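Bacterioferritin (Mycobacterium tuberculosis, PDB 3UOI) probably stores iron in a hollow shell of 24 subunits, oxidising iron(II) with dioxygen and depositing it as a ferric mineral, and binds heme b between paired subunits. Local coordinates at residues L10-T22 against R63-G77. Residues are numbered along the deposited sequence; the frame is centred on the assembly and turned at random.
Sequences LRLLNEQLTSELT and RILLLDGLPNYQRIG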
loop_
_atom_site.group_PDB
_atom_site.type_symbol
_atom_site.label_atom_id
_atom_site.label_comp_id
_atom_site.label_asym_id
_atom_site.label_seq_id
_atom_site.Cartn_x
_atom_site.Cartn_y
_atom_site.Cartn_z
ATOM N N LEU A 10 5.083 55.233 -18.268
ATOM C CA LEU A 10 6.377 54.626 -18.152
ATOM C C LEU A 10 7.243 55.299 -17.098
ATOM O O LEU A 10 7.839 54.651 -16.317
ATOM C CB LEU A 10 7.058 54.558 -19.501
ATOM C CG LEU A 10 6.603 53.447 -20.449
ATOM C CD1 LEU A 10 7.263 53.563 -21.781
ATOM C CD2 LEU A 10 6.817 52.046 -19.864
ATOM N N ARG A 11 7.244 56.595 -17.025
ATOM C CA ARG A 11 7.981 57.237 -15.970
ATOM C C ARG A 11 7.436 56.769 -14.630
ATOM O O ARG A 11 8.154 56.599 -13.701
ATOM C CB ARG A 11 7.822 58.752 -16.042
ATOM C CG ARG A 11 8.936 59.522 -15.430
ATOM C CD ARG A 11 9.102 60.883 -16.041
ATOM N NE ARG A 11 7.850 61.576 -15.978
ATOM C CZ ARG A 11 7.029 61.767 -16.991
ATOM N NH1 ARG A 11 7.325 61.359 -18.215
ATOM N NH2 ARG A 11 5.892 62.382 -16.762
ATOM N N LEU A 12 6.137 56.632 -14.560
ATOM C CA LEU A 12 5.482 56.293 -13.321
ATOM C C LEU A 12 5.919 54.906 -12.871
ATOM O O LEU A 12 6.193 54.682 -11.734
ATOM C CB LEU A 12 3.982 56.389 -13.497
ATOM C CG LEU A 12 3.130 55.703 -12.466
ATOM C CD1 LEU A 12 3.168 56.451 -11.247
ATOM C CD2 LEU A 12 1.799 55.617 -12.959
ATOM N N LEU A 13 5.961 54.014 -13.834
ATOM C CA LEU A 13 6.337 52.661 -13.647
ATOM C C LEU A 13 7.762 52.575 -13.203
ATOM O O LEU A 13 8.044 51.923 -12.256
ATOM C CB LEU A 13 6.079 51.856 -14.930
ATOM C CG LEU A 13 4.621 51.461 -15.231
ATOM C CD1 LEU A 13 4.380 50.742 -16.533
ATOM C CD2 LEU A 13 4.038 50.698 -14.110
ATOM N N ASN A 14 8.639 53.291 -13.868
ATOM C CA ASN A 14 10.047 53.299 -13.521
ATOM C C ASN A 14 10.310 53.897 -12.152
ATOM O O ASN A 14 11.196 53.521 -11.487
ATOM C CB ASN A 14 10.928 53.912 -14.583
ATOM C CG ASN A 14 11.451 52.916 -15.519
ATOM O OD1 ASN A 14 12.132 52.011 -15.132
ATOM N ND2 ASN A 14 11.158 53.082 -16.764
ATOM N N GLU A 15 9.490 54.858 -11.808
ATOM C CA GLU A 15 9.564 55.478 -10.529
ATOM C C GLU A 15 9.251 54.463 -9.451
ATOM O O GLU A 15 9.878 54.423 -8.463
ATOM C CB GLU A 15 8.545 56.598 -10.441
ATOM C CG GLU A 15 9.070 57.942 -10.706
ATOM C CD GLU A 15 8.040 58.988 -10.463
ATOM O OE1 GLU A 15 7.619 59.603 -11.427
ATOM O OE2 GLU A 15 7.657 59.175 -9.304
ATOM N N GLN A 16 8.203 53.690 -9.683
ATOM C CA GLN A 16 7.737 52.681 -8.757
ATOM C C GLN A 16 8.729 51.565 -8.681
ATOM O O GLN A 16 8.958 51.027 -7.641
ATOM C CB GLN A 16 6.319 52.246 -9.028
ATOM C CG GLN A 16 5.747 51.277 -8.055
ATOM C CD GLN A 16 5.641 51.787 -6.634
ATOM O OE1 GLN A 16 5.547 52.959 -6.375
ATOM N NE2 GLN A 16 5.697 50.877 -5.720
ATOM N N LEU A 17 9.316 51.241 -9.812
ATOM C CA LEU A 17 10.309 50.212 -9.864
ATOM C C LEU A 17 11.487 50.609 -8.993
ATOM O O LEU A 17 11.944 49.838 -8.230
ATOM C CB LEU A 17 10.773 49.995 -11.296
ATOM C CG LEU A 17 12.020 49.133 -11.464
ATOM C CD1 LEU A 17 11.880 47.812 -10.737
ATOM C CD2 LEU A 17 12.348 48.885 -12.868
ATOM N N THR A 18 11.934 51.843 -9.106
ATOM C CA THR A 18 13.049 52.341 -8.333
ATOM C C THR A 18 12.682 52.201 -6.816
ATOM O O THR A 18 13.454 51.764 -6.000
ATOM C CB THR A 18 13.430 53.796 -8.741
ATOM O OG1 THR A 18 14.218 53.799 -9.920
ATOM C CG2 THR A 18 14.160 54.533 -7.658
ATOM N N SER A 19 11.449 52.531 -6.508
ATOM C CA SER A 19 10.961 52.420 -5.171
ATOM C C SER A 19 11.051 50.957 -4.650
ATOM O O SER A 19 11.476 50.736 -3.565
ATOM C CB SER A 19 9.509 52.884 -5.144
ATOM O OG SER A 19 9.016 52.949 -3.874
ATOM N N GLU A 20 10.636 50.011 -5.486
ATOM C CA GLU A 20 10.663 48.602 -5.127
ATOM C C GLU A 20 12.090 48.134 -4.873
ATOM O O GLU A 20 12.341 47.364 -3.946
ATOM C CB GLU A 20 10.020 47.755 -6.227
ATOM C CG GLU A 20 8.561 48.087 -6.492
ATOM C CD GLU A 20 7.685 47.879 -5.271
ATOM O OE1 GLU A 20 6.463 48.118 -5.367
ATOM O OE2 GLU A 20 8.219 47.477 -4.217
ATOM N N LEU A 21 13.025 48.598 -5.697
ATOM C CA LEU A 21 14.387 48.213 -5.535
ATOM C C LEU A 21 14.921 48.730 -4.197
ATOM O O LEU A 21 15.614 48.049 -3.519
ATOM C CB LEU A 21 15.192 48.703 -6.701
ATOM C CG LEU A 21 14.760 48.101 -8.005
ATOM C CD1 LEU A 21 15.631 48.631 -8.989
ATOM C CD2 LEU A 21 14.947 46.671 -7.946
ATOM N N THR A 22 14.560 49.935 -3.836
ATOM C CA THR A 22 15.011 50.494 -2.575
ATOM C C THR A 22 14.465 49.667 -1.412
ATOM O O THR A 22 15.156 49.345 -0.495
ATOM C CB THR A 22 14.537 51.937 -2.509
ATOM O OG1 THR A 22 14.582 52.482 -3.814
ATOM C CG2 THR A 22 15.339 52.776 -1.614
ATOM N N ARG A 63 6.001 44.556 -17.169
ATOM C CA ARG A 63 5.058 45.521 -17.721
ATOM C C ARG A 63 5.776 46.552 -18.606
ATOM O O ARG A 63 5.352 46.829 -19.676
ATOM C CB ARG A 63 4.238 46.182 -16.601
ATOM C CG ARG A 63 2.996 46.903 -16.985
ATOM C CD ARG A 63 1.988 46.120 -17.836
ATOM N NE ARG A 63 1.153 47.021 -18.624
ATOM C CZ ARG A 63 0.437 46.729 -19.684
ATOM N NH1 ARG A 63 0.371 45.532 -20.132
ATOM N NH2 ARG A 63 -0.237 47.685 -20.273
ATOM N N ILE A 64 6.893 47.043 -18.129
ATOM C CA ILE A 64 7.685 48.028 -18.791
ATOM C C ILE A 64 8.198 47.472 -20.088
ATOM O O ILE A 64 8.165 48.130 -21.081
ATOM C CB ILE A 64 8.866 48.471 -17.896
ATOM C CG1 ILE A 64 8.393 49.101 -16.575
ATOM C CG2 ILE A 64 9.803 49.322 -18.632
ATOM C CD1 ILE A 64 9.400 49.720 -15.865
ATOM N N LEU A 65 8.677 46.240 -20.045
ATOM C CA LEU A 65 9.162 45.587 -21.219
ATOM C C LEU A 65 8.062 45.346 -22.260
ATOM O O LEU A 65 8.229 45.667 -23.352
ATOM C CB LEU A 65 9.948 44.327 -20.889
ATOM C CG LEU A 65 11.309 44.444 -20.205
ATOM C CD1 LEU A 65 11.949 43.043 -20.025
ATOM C CD2 LEU A 65 12.235 45.408 -20.944
ATOM N N LEU A 66 6.904 44.882 -21.864
ATOM C CA LEU A 66 5.861 44.665 -22.827
ATOM C C LEU A 66 5.472 45.998 -23.533
ATOM O O LEU A 66 5.073 45.994 -24.625
ATOM C CB LEU A 66 4.672 43.951 -22.227
ATOM C CG LEU A 66 3.536 43.344 -23.046
ATOM C CD1 LEU A 66 2.916 42.337 -22.224
ATOM C CD2 LEU A 66 2.453 44.310 -23.450
ATOM N N LEU A 67 5.633 47.117 -22.864
ATOM C CA LEU A 67 5.281 48.396 -23.440
ATOM C C LEU A 67 6.478 49.001 -24.116
ATOM O O LEU A 67 6.470 50.148 -24.423
ATOM C CB LEU A 67 4.669 49.366 -22.426
ATOM C CG LEU A 67 3.362 48.927 -21.790
ATOM C CD1 LEU A 67 3.161 49.483 -20.464
ATOM C CD2 LEU A 67 2.210 49.280 -22.684
ATOM N N ASP A 68 7.508 48.212 -24.308
ATOM C CA ASP A 68 8.703 48.668 -24.975
ATOM C C ASP A 68 9.525 49.756 -24.241
ATOM O O ASP A 68 10.195 50.492 -24.856
ATOM C CB ASP A 68 8.331 49.113 -26.412
ATOM C CG ASP A 68 9.535 49.361 -27.305
ATOM O OD1 ASP A 68 10.149 48.409 -27.776
ATOM O OD2 ASP A 68 9.848 50.519 -27.543
ATOM N N GLY A 69 9.473 49.823 -22.929
ATOM C CA GLY A 69 10.278 50.751 -22.159
ATOM C C GLY A 69 11.651 50.273 -21.718
ATOM O O GLY A 69 11.968 49.174 -21.947
ATOM N N LEU A 70 12.446 51.092 -21.049
ATOM C CA LEU A 70 13.678 50.607 -20.487
ATOM C C LEU A 70 13.532 50.528 -18.986
ATOM O O LEU A 70 13.315 51.522 -18.325
ATOM C CB LEU A 70 14.795 51.529 -20.817
ATOM C CG LEU A 70 14.650 51.956 -22.227
ATOM C CD1 LEU A 70 15.689 52.919 -22.539
ATOM C CD2 LEU A 70 14.739 50.733 -23.024
ATOM N N PRO A 71 13.621 49.344 -18.427
ATOM C CA PRO A 71 13.465 49.285 -16.986
ATOM C C PRO A 71 14.709 49.767 -16.285
ATOM O O PRO A 71 15.752 49.283 -16.551
ATOM C CB PRO A 71 13.163 47.823 -16.719
ATOM C CG PRO A 71 12.712 47.280 -17.937
ATOM C CD PRO A 71 13.254 48.083 -19.061
ATOM N N ASN A 72 14.539 50.693 -15.358
ATOM C CA ASN A 72 15.649 51.300 -14.685
ATOM C C ASN A 72 16.084 50.469 -13.492
ATOM O O ASN A 72 15.436 50.413 -12.489
ATOM C CB ASN A 72 15.333 52.731 -14.249
ATOM C CG ASN A 72 16.568 53.497 -13.795
ATOM O OD1 ASN A 72 17.524 52.920 -13.346
ATOM N ND2 ASN A 72 16.519 54.796 -13.911
ATOM N N TYR A 73 17.184 49.779 -13.705
ATOM C CA TYR A 73 17.814 48.959 -12.691
ATOM C C TYR A 73 18.996 49.687 -11.988
ATOM O O TYR A 73 19.507 49.226 -11.021
ATOM C CB TYR A 73 18.171 47.565 -13.268
ATOM C CG TYR A 73 17.026 46.545 -13.165
ATOM C CD1 TYR A 73 17.187 45.360 -12.502
ATOM C CD2 TYR A 73 15.770 46.785 -13.695
ATOM C CE1 TYR A 73 16.160 44.473 -12.388
ATOM C CE2 TYR A 73 14.753 45.879 -13.565
ATOM C CZ TYR A 73 14.956 44.732 -12.909
ATOM O OH TYR A 73 13.986 43.834 -12.772
ATOM N N GLN A 74 19.434 50.781 -12.595
ATOM C CA GLN A 74 20.517 51.626 -12.130
ATOM C C GLN A 74 20.210 52.508 -10.932
ATOM O O GLN A 74 20.978 52.632 -10.029
ATOM C CB GLN A 74 21.090 52.432 -13.302
ATOM C CG GLN A 74 22.367 53.192 -13.049
ATOM C CD GLN A 74 23.606 52.303 -12.914
ATOM O OE1 GLN A 74 24.248 51.964 -13.890
ATOM N NE2 GLN A 74 23.909 51.914 -11.703
ATOM N N ARG A 75 19.062 53.133 -10.984
ATOM C CA ARG A 75 18.655 54.079 -10.010
ATOM C C ARG A 75 18.243 53.453 -8.706
ATOM O O ARG A 75 17.521 52.511 -8.686
ATOM C CB ARG A 75 17.530 54.881 -10.608
ATOM C CG ARG A 75 17.010 56.002 -9.809
ATOM C CD ARG A 75 16.197 56.867 -10.667
ATOM N NE ARG A 75 14.910 56.298 -10.874
ATOM C CZ ARG A 75 14.009 56.772 -11.710
ATOM N NH1 ARG A 75 14.273 57.834 -12.428
ATOM N NH2 ARG A 75 12.850 56.164 -11.826
ATOM N N ILE A 76 18.719 54.031 -7.620
ATOM C CA ILE A 76 18.327 53.600 -6.303
ATOM C C ILE A 76 17.926 54.710 -5.399
ATOM O O ILE A 76 18.559 55.697 -5.341
ATOM C CB ILE A 76 19.407 52.823 -5.578
ATOM C CG1 ILE A 76 18.800 52.084 -4.409
ATOM C CG2 ILE A 76 20.450 53.736 -5.069
ATOM C CD1 ILE A 76 19.437 50.829 -4.165
ATOM N N GLY A 77 16.901 54.460 -4.631
ATOM C CA GLY A 77 16.400 55.403 -3.653
ATOM C C GLY A 77 17.214 55.521 -2.377
ATOM O O GLY A 77 18.129 54.843 -2.196
#
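I64 pushes its side chain as a knob into the hole formed by L10, L13, N14 and L17 on helix 7-36, and this is the close-packed end of the contact, where I64, L13, L17 and L67 are buried. With CG1 beside its backbone N (chi1 -61°) and the chain then extended, I64 puts CG1 4.0 Å from L13 CB and CD1 3.6 Å from N14 OD1, crossing the asparagine at about a right angle. L67 adds its CB to L10 CD2 and its CD1 to L13 CD1. Just beyond, a Schellman motif with D68 as C-prime residue ends helix 40-66, and G69 brings its CA against L10 CD1. N14 then grips the departing chain by both ends of its amide: OD1 accepts from N72 N (2.8 Å), tilted from the carbonyl plane, while ND2 donates to L70 O (3.1 Å). The loop that follows is the start of the long crossover typical of ferritin-like four-helix bundles, which links the second helix to the third and here runs along the outside of helix 7-36. On its inner side L17 CD2 lies 3.9 Å from Y73 CE2 and also meets P71 CB; the Y73 hydroxyl bonds to T61, and L21, one helical turn on from L17, touches the heme. The solvent side, at exposed R75, is looser and polar. R75 bends at chi3 (78°) to lay its guanidinium edge along the helix, where NE bonds T18 OG1 in plane at 2.8 Å and NH2 makes weak bonds to N14 O and T18 OG1. An Asx motif, N72 OD1 accepting from R75 N, fixes the base of that arm, and N72 ND2 sits above one guanidinium face, displaced toward its rim. Packing tightens again at buried T22, whose CG2 lies 3.5 Å from G77 CA; T22 OG1, itself donating to T18 O, accepts from G77 N at 3.2 Å, and G77 O bonds to Q74 of a neighbouring subunit.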